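Local coordinates for protein KLLA0E08119p (Kluyveromyces lactis, PDB 3VA7) that probably carboxylates urea to urea-1-carboxylate using ATP, hydrogencarbonate and a biotin cofactor, this chain being the carboxylase part of a larger enzyme that also hydrolyses the product, at residues Ile745-Val757 with Met985-Pro997. Residues are numbered along the deposited sequence; the frame is centred on the assembly and turned at random.
Sequences IITCDGPSLGGFV and MVLGLGDVFLGSP. With BTI (5-(hexahydro-2-oxo-1H-thieno[3,4-D]imidazol-6-yl)pentanal), chain B; URE (urea), chain C.
In the carboxyltransferase active site, Pro751 and Leu753 of subdomains A and B meet Asp991, Val992 and Phe993 of subdomains C and D, with biotin and urea beside the seam. One backbone hydrogen bond joins the segments: Leu753 N donates to Gly990 O (3.0 Å) from above the carbonyl plane, 43° out. Next to it Asp991 OD1 lies between Leu753 O and the urea O, 3.2 Å from the latter, three oxygens with no hydrogen bond among them as modelled, and a cis peptide leads on to Val992. Val992 CG2 packs on Pro751 CB, while CG1, between backbone N and carbonyl carbon (chi1 87°), faces the biotin ring. Pro751 CG touches the biotin sulfur S1 at 3.6 Å. Phe993 runs alongside Pro751 (CZ to CB 3.9 Å) and brings its ring edge to Asp749 O (CE2 to O 3.3 Å). Away from the ligands, a water bridges Ser752 OG and Leu989 O, donating to the latter. Gly755 N donates a hydrogen bond to the biotin ureido oxygen O3 (3.1 Å), and a side chain on Gly754 would collide with that oxygen. Replacing Asp991 by an alanine removes the carboxylate and would probably open a gap between Leu753 O and the urea. One segment thus contributes a hydrogen bond to the biotin carbonyl and the other lines the urea pocket, consistent with carboxyl transfer between biotin and urea at this boundary.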
ATOM      1  N   ILE A 745     -14.908 -16.881  11.404  1.00 27.71           N
ATOM      2  CA  ILE A 745     -15.145 -15.660  12.095  1.00 26.55           C
ATOM      3  C   ILE A 745     -14.487 -14.468  11.404  1.00 26.93           C
ATOM      4  O   ILE A 745     -13.270 -14.396  11.338  1.00 26.10           O
ATOM      5  CB  ILE A 745     -14.658 -15.708  13.546  1.00 26.92           C
ATOM      6  CG1 ILE A 745     -15.230 -16.948  14.267  1.00 23.44           C
ATOM      7  CG2 ILE A 745     -15.050 -14.376  14.275  1.00 25.39           C
ATOM      8  CD1 ILE A 745     -14.471 -17.220  15.523  1.00 21.78           C
ATOM      9  N   ILE A 746     -15.321 -13.509  10.981  1.00 26.51           N
ATOM     10  CA  ILE A 746     -14.907 -12.246  10.351  1.00 26.16           C
ATOM     11  C   ILE A 746     -14.131 -11.339  11.327  1.00 26.10           C
ATOM     12  O   ILE A 746     -14.692 -10.817  12.276  1.00 27.07           O
ATOM     13  CB  ILE A 746     -16.163 -11.469   9.721  1.00 26.45           C
ATOM     14  CG1 ILE A 746     -17.060 -12.390   8.877  1.00 23.89           C
ATOM     15  CG2 ILE A 746     -15.739 -10.298   8.867  1.00 25.55           C
ATOM     16  CD1 ILE A 746     -16.296 -13.075   7.837  1.00 25.43           C
ATOM     17  N   THR A 747     -12.855 -11.109  11.088  1.00 24.94           N
ATOM     18  CA  THR A 747     -12.086 -10.324  12.042  1.00 24.61           C
ATOM     19  C   THR A 747     -11.634  -8.976  11.452  1.00 24.76           C
ATOM     20  O   THR A 747     -12.094  -8.582  10.394  1.00 25.04           O
ATOM     21  CB  THR A 747     -10.883 -11.153  12.495  1.00 26.17           C
ATOM     22  OG1 THR A 747     -10.141 -11.597  11.300  1.00 27.95           O
ATOM     23  CG2 THR A 747     -11.375 -12.377  13.402  1.00 18.51           C
ATOM     24  N   CYS A 748     -10.713  -8.270  12.099  1.00 24.63           N
ATOM     25  CA  CYS A 748     -10.430  -6.869  11.715  1.00 24.90           C
ATOM     26  C   CYS A 748      -9.848  -6.581  10.320  1.00 24.20           C
ATOM     27  O   CYS A 748      -9.889  -5.447   9.882  1.00 23.44           O
ATOM     28  CB  CYS A 748      -9.608  -6.157  12.783  1.00 24.29           C
ATOM     29  SG  CYS A 748      -7.970  -6.916  12.980  1.00 31.69           S
ATOM     30  N   ASP A 749      -9.256  -7.568   9.653  1.00 24.87           N
ATOM     31  CA  ASP A 749      -8.885  -7.392   8.219  1.00 24.63           C
ATOM     32  C   ASP A 749      -9.908  -8.033   7.295  1.00 25.01           C
ATOM     33  O   ASP A 749      -9.566  -8.420   6.174  1.00 25.96           O
ATOM     34  CB  ASP A 749      -7.533  -7.958   7.896  1.00 23.16           C
ATOM     35  CG  ASP A 749      -6.411  -7.027   8.291  1.00 26.50           C
ATOM     36  OD1 ASP A 749      -6.697  -5.836   8.647  1.00 23.90           O
ATOM     37  OD2 ASP A 749      -5.238  -7.519   8.264  1.00 26.03           O
ATOM     38  N   GLY A 750     -11.146  -8.139   7.760  1.00 23.96           N
ATOM     39  CA  GLY A 750     -12.101  -9.061   7.143  1.00 24.96           C
ATOM     40  C   GLY A 750     -13.071  -8.465   6.136  1.00 24.82           C
ATOM     41  O   GLY A 750     -13.110  -7.233   5.969  1.00 25.75           O
ATOM     42  N   PRO A 751     -13.811  -9.329   5.422  1.00 23.93           N
ATOM     43  CA  PRO A 751     -14.723  -8.850   4.395  1.00 24.89           C
ATOM     44  C   PRO A 751     -16.008  -8.184   4.996  1.00 25.69           C
ATOM     45  O   PRO A 751     -16.443  -8.481   6.100  1.00 25.23           O
ATOM     46  CB  PRO A 751     -15.113 -10.136   3.657  1.00 23.84           C
ATOM     47  CG  PRO A 751     -15.163 -11.167   4.775  1.00 23.59           C
ATOM     48  CD  PRO A 751     -13.983 -10.770   5.681  1.00 23.70           C
ATOM     49  N   SER A 752     -16.667  -7.428   4.161  1.00 26.90           N
ATOM     50  CA  SER A 752     -17.677  -6.483   4.538  1.00 27.52           C
ATOM     51  C   SER A 752     -18.945  -6.868   3.766  1.00 27.53           C
ATOM     52  O   SER A 752     -19.796  -7.572   4.340  1.00 28.06           O
ATOM     53  CB  SER A 752     -17.102  -5.097   4.248  1.00 28.58           C
ATOM     54  OG  SER A 752     -17.727  -4.475   3.177  1.00 31.08           O
ATOM     55  N   LEU A 753     -19.074  -6.525   2.480  1.00 26.67           N
ATOM     56  CA  LEU A 753     -20.273  -6.936   1.703  1.00 25.81           C
ATOM     57  C   LEU A 753     -20.072  -8.356   1.188  1.00 25.90           C
ATOM     58  O   LEU A 753     -19.168  -8.568   0.372  1.00 25.68           O
ATOM     59  CB  LEU A 753     -20.376  -6.058   0.465  1.00 24.84           C
ATOM     60  CG  LEU A 753     -21.737  -5.601  -0.075  1.00 26.09           C
ATOM     61  CD1 LEU A 753     -21.626  -5.112  -1.541  1.00 23.26           C
ATOM     62  CD2 LEU A 753     -22.963  -6.449   0.166  1.00 20.59           C
ATOM     63  N   GLY A 754     -20.905  -9.314   1.586  1.00 25.49           N
ATOM     64  CA  GLY A 754     -20.595 -10.715   1.317  1.00 25.25           C
ATOM     65  C   GLY A 754     -21.853 -11.470   0.985  1.00 26.38           C
ATOM     66  O   GLY A 754     -22.932 -10.930   1.199  1.00 27.29           O
ATOM     67  N   GLY A 755     -21.727 -12.706   0.485  1.00 25.91           N
ATOM     68  CA  GLY A 755     -22.815 -13.389  -0.210  1.00 25.37           C
ATOM     69  C   GLY A 755     -23.394 -14.590   0.544  1.00 26.76           C
ATOM     70  O   GLY A 755     -24.146 -15.380  -0.065  1.00 26.13           O
ATOM     71  N   PHE A 756     -23.066 -14.737   1.849  1.00 26.92           N
ATOM     72  CA  PHE A 756     -23.554 -15.869   2.677  1.00 28.10           C
ATOM     73  C   PHE A 756     -24.199 -15.454   3.994  1.00 28.27           C
ATOM     74  O   PHE A 756     -23.902 -14.402   4.525  1.00 28.09           O
ATOM     75  CB  PHE A 756     -22.411 -16.805   3.107  1.00 28.66           C
ATOM     76  CG  PHE A 756     -21.495 -17.242   2.000  1.00 32.29           C
ATOM     77  CD1 PHE A 756     -20.302 -16.540   1.739  1.00 33.68           C
ATOM     78  CD2 PHE A 756     -21.791 -18.379   1.234  1.00 33.67           C
ATOM     79  CE1 PHE A 756     -19.435 -16.956   0.715  1.00 35.60           C
ATOM     80  CE2 PHE A 756     -20.920 -18.795   0.209  1.00 36.09           C
ATOM     81  CZ  PHE A 756     -19.727 -18.092  -0.037  1.00 33.68           C
ATOM     82  N   VAL A 757     -25.026 -16.328   4.579  1.00 29.10           N
ATOM     83  CA  VAL A 757     -25.679 -16.019   5.852  1.00 29.12           C
ATOM     84  C   VAL A 757     -24.662 -16.059   6.995  1.00 30.04           C
ATOM     85  O   VAL A 757     -23.675 -16.774   6.922  1.00 29.94           O
ATOM     86  CB  VAL A 757     -26.828 -16.980   6.124  1.00 29.30           C
ATOM     87  CG1 VAL A 757     -27.927 -16.806   5.107  1.00 30.01           C
ATOM     88  CG2 VAL A 757     -26.357 -18.408   6.094  1.00 29.94           C
ATOM     89  N   MET A 985     -25.211  -2.916 -13.046  1.00 28.05           N
ATOM     90  CA  MET A 985     -25.439  -1.856 -12.076  1.00 27.27           C
ATOM     91  C   MET A 985     -24.836  -2.220 -10.702  1.00 26.86           C
ATOM     92  O   MET A 985     -25.234  -3.245 -10.085  1.00 25.85           O
ATOM     93  CB  MET A 985     -26.925  -1.558 -11.920  1.00 27.88           C
ATOM     94  CG  MET A 985     -27.149  -0.436 -10.871  1.00 29.09           C
ATOM     95  SD  MET A 985     -28.745   0.382 -10.955  1.00 30.43           S
ATOM     96  CE  MET A 985     -28.465   1.578 -12.250  1.00 31.35           C
ATOM     97  N   VAL A 986     -23.880  -1.400 -10.239  1.00 25.64           N
ATOM     98  CA  VAL A 986     -23.338  -1.564  -8.886  1.00 25.42           C
ATOM     99  C   VAL A 986     -24.442  -1.392  -7.831  1.00 26.44           C
ATOM    100  O   VAL A 986     -25.134  -0.356  -7.797  1.00 27.16           O
ATOM    101  CB  VAL A 986     -22.265  -0.536  -8.630  1.00 25.01           C
ATOM    102  CG1 VAL A 986     -21.610  -0.788  -7.323  1.00 22.86           C
ATOM    103  CG2 VAL A 986     -21.312  -0.561  -9.763  1.00 22.26           C
ATOM    104  N   LEU A 987     -24.642  -2.396  -6.988  1.00 26.66           N
ATOM    105  CA  LEU A 987     -25.650  -2.273  -5.940  1.00 27.11           C
ATOM    106  C   LEU A 987     -25.092  -1.899  -4.556  1.00 28.24           C
ATOM    107  O   LEU A 987     -25.831  -1.348  -3.729  1.00 29.26           O
ATOM    108  CB  LEU A 987     -26.464  -3.548  -5.840  1.00 26.92           C
ATOM    109  CG  LEU A 987     -27.190  -3.952  -7.126  1.00 27.82           C
ATOM    110  CD1 LEU A 987     -27.910  -5.306  -6.973  1.00 26.61           C
ATOM    111  CD2 LEU A 987     -28.129  -2.832  -7.613  1.00 27.18           C
ATOM    112  N   GLY A 988     -23.810  -2.223  -4.313  1.00 28.06           N
ATOM    113  CA  GLY A 988     -23.077  -1.979  -3.052  1.00 27.56           C
ATOM    114  C   GLY A 988     -21.548  -2.102  -3.250  1.00 27.30           C
ATOM    115  O   GLY A 988     -21.101  -2.583  -4.288  1.00 27.86           O
ATOM    116  N   LEU A 989     -20.745  -1.647  -2.294  1.00 26.57           N
ATOM    117  CA  LEU A 989     -19.278  -1.741  -2.396  1.00 25.55           C
ATOM    118  C   LEU A 989     -18.672  -2.640  -1.339  1.00 25.76           C
ATOM    119  O   LEU A 989     -19.251  -2.888  -0.282  1.00 26.93           O
ATOM    120  CB  LEU A 989     -18.644  -0.371  -2.311  1.00 24.90           C
ATOM    121  CG  LEU A 989     -19.168   0.731  -3.235  1.00 22.76           C
ATOM    122  CD1 LEU A 989     -18.372   1.979  -3.025  1.00 19.14           C
ATOM    123  CD2 LEU A 989     -19.128   0.367  -4.700  1.00 22.42           C
ATOM    124  N   GLY A 990     -17.493  -3.154  -1.636  1.00 26.86           N
ATOM    125  CA  GLY A 990     -16.731  -4.053  -0.737  1.00 25.73           C
ATOM    126  C   GLY A 990     -17.163  -5.490  -0.798  1.00 25.78           C
ATOM    127  O   GLY A 990     -17.200  -6.155   0.225  1.00 26.06           O
ATOM    128  N   ASP A 991     -17.534  -5.961  -1.995  1.00 26.22           N
ATOM    129  CA  ASP A 991     -17.762  -7.408  -2.254  1.00 25.77           C
ATOM    130  C   ASP A 991     -16.654  -7.959  -3.186  1.00 25.33           C
ATOM    131  O   ASP A 991     -16.872  -8.125  -4.384  1.00 26.38           O
ATOM    132  CB  ASP A 991     -19.077  -7.554  -2.960  1.00 25.22           C
ATOM    133  CG  ASP A 991     -19.766  -8.861  -2.646  1.00 27.74           C
ATOM    134  OD1 ASP A 991     -19.077  -9.857  -2.264  1.00 30.63           O
ATOM    135  OD2 ASP A 991     -21.018  -8.883  -2.800  1.00 28.57           O
ATOM    136  N   VAL A 992     -15.452  -8.181  -2.681  1.00 23.67           N
ATOM    137  CA  VAL A 992     -15.135  -8.124  -1.252  1.00 22.26           C
ATOM    138  C   VAL A 992     -13.832  -7.310  -1.235  1.00 21.82           C
ATOM    139  O   VAL A 992     -12.960  -7.492  -2.107  1.00 21.22           O
ATOM    140  CB  VAL A 992     -15.091  -9.589  -0.807  1.00 22.45           C
ATOM    141  CG1 VAL A 992     -13.757 -10.266  -0.990  1.00 21.61           C
ATOM    142  CG2 VAL A 992     -15.801  -9.869   0.430  1.00 21.54           C
ATOM    143  N   PHE A 993     -13.775  -6.304  -0.360  1.00 21.06           N
ATOM    144  CA  PHE A 993     -12.584  -5.427  -0.130  1.00 19.96           C
ATOM    145  C   PHE A 993     -12.439  -4.315  -1.089  1.00 19.54           C
ATOM    146  O   PHE A 993     -12.757  -4.438  -2.252  1.00 18.85           O
ATOM    147  CB  PHE A 993     -11.231  -6.192  -0.064  1.00 18.79           C
ATOM    148  CG  PHE A 993     -11.229  -7.292   0.967  1.00 19.82           C
ATOM    149  CD1 PHE A 993     -11.462  -8.607   0.593  1.00 16.63           C
ATOM    150  CD2 PHE A 993     -11.074  -6.985   2.345  1.00 20.48           C
ATOM    151  CE1 PHE A 993     -11.522  -9.611   1.558  1.00 18.95           C
ATOM    152  CE2 PHE A 993     -11.131  -7.971   3.312  1.00 18.81           C
ATOM    153  CZ  PHE A 993     -11.349  -9.295   2.929  1.00 19.63           C
ATOM    154  N   LEU A 994     -11.834  -3.261  -0.571  1.00 19.96           N
ATOM    155  CA  LEU A 994     -11.488  -2.041  -1.276  1.00 19.95           C
ATOM    156  C   LEU A 994     -12.438  -1.673  -2.429  1.00 21.04           C
ATOM    157  O   LEU A 994     -12.064  -1.629  -3.583  1.00 21.41           O
ATOM    158  CB  LEU A 994     -10.027  -2.087  -1.667  1.00 19.04           C
ATOM    159  CG  LEU A 994      -9.095  -2.638  -0.560  1.00 18.46           C
ATOM    160  CD1 LEU A 994      -7.667  -2.768  -1.126  1.00 13.70           C
ATOM    161  CD2 LEU A 994      -9.069  -1.859   0.732  1.00 14.47           C
ATOM    162  N   GLY A 995     -13.690  -1.421  -2.089  1.00 22.28           N
ATOM    163  CA  GLY A 995     -14.651  -0.938  -3.072  1.00 24.60           C
ATOM    164  C   GLY A 995     -15.022  -1.888  -4.212  1.00 25.43           C
ATOM    165  O   GLY A 995     -15.624  -1.451  -5.237  1.00 25.23           O
ATOM    166  N   SER A 996     -14.665  -3.162  -4.025  1.00 24.83           N
ATOM    167  CA  SER A 996     -15.095  -4.229  -4.877  1.00 25.36           C
ATOM    168  C   SER A 996     -16.601  -4.230  -4.983  1.00 25.74           C
ATOM    169  O   SER A 996     -17.276  -4.380  -3.961  1.00 26.69           O
ATOM    170  CB  SER A 996     -14.689  -5.565  -4.290  1.00 25.27           C
ATOM    171  OG  SER A 996     -13.304  -5.769  -4.439  1.00 27.20           O
ATOM    172  N   PRO A 997     -17.137  -4.163  -6.219  1.00 25.23           N
ATOM    173  CA  PRO A 997     -18.586  -4.001  -6.402  1.00 25.03           C
ATOM    174  C   PRO A 997     -19.352  -5.283  -6.336  1.00 24.71           C
ATOM    175  O   PRO A 997     -18.780  -6.326  -6.592  1.00 24.61           O
ATOM    176  CB  PRO A 997     -18.707  -3.440  -7.816  1.00 24.83           C
ATOM    177  CG  PRO A 997     -17.499  -4.045  -8.506  1.00 26.36           C
ATOM    178  CD  PRO A 997     -16.395  -4.129  -7.485  1.00 24.62           C
TER
HETATM  179  C11 BTI B1901     -10.420 -16.587   5.500  1.00 25.60           C
HETATM  180  O11 BTI B1901     -10.461 -17.367   4.499  1.00 24.16           O
HETATM  181  C10 BTI B1901     -11.509 -15.529   5.851  1.00 21.46           C
HETATM  182  C9  BTI B1901     -12.590 -15.493   4.772  1.00 18.39           C
HETATM  183  C8  BTI B1901     -13.866 -14.744   5.128  1.00 21.52           C
HETATM  184  C7  BTI B1901     -15.103 -15.118   4.285  1.00 20.98           C
HETATM  185  C2  BTI B1901     -14.887 -15.113   2.786  1.00 22.09           C
HETATM  186  S1  BTI B1901     -14.376 -13.537   2.167  1.00 26.18           S
HETATM  187  C6  BTI B1901     -14.965 -13.841   0.539  1.00 24.36           C
HETATM  188  C5  BTI B1901     -16.084 -14.856   0.626  1.00 25.05           C
HETATM  189  N3  BTI B1901     -17.256 -14.024   0.562  1.00 23.28           N
HETATM  190  C3  BTI B1901     -17.878 -13.995   1.711  1.00 25.41           C
HETATM  191  O3  BTI B1901     -19.009 -13.349   1.908  1.00 28.17           O
HETATM  192  N2  BTI B1901     -17.268 -14.721   2.625  1.00 26.61           N
HETATM  193  C4  BTI B1901     -16.160 -15.462   2.034  1.00 25.69           C
HETATM  194  C   URE C1902     -16.908 -12.707  -3.285  1.00 40.09           C
HETATM  195  O   URE C1902     -16.951 -11.642  -3.951  1.00 39.84           O
HETATM  196  N1  URE C1902     -15.946 -13.584  -3.423  1.00 39.48           N
HETATM  197  N2  URE C1902     -17.812 -13.109  -2.378  1.00 40.68           N
HETATM  198  O   HOH W   1     -19.226  -2.659   2.368  1.00 27.45           O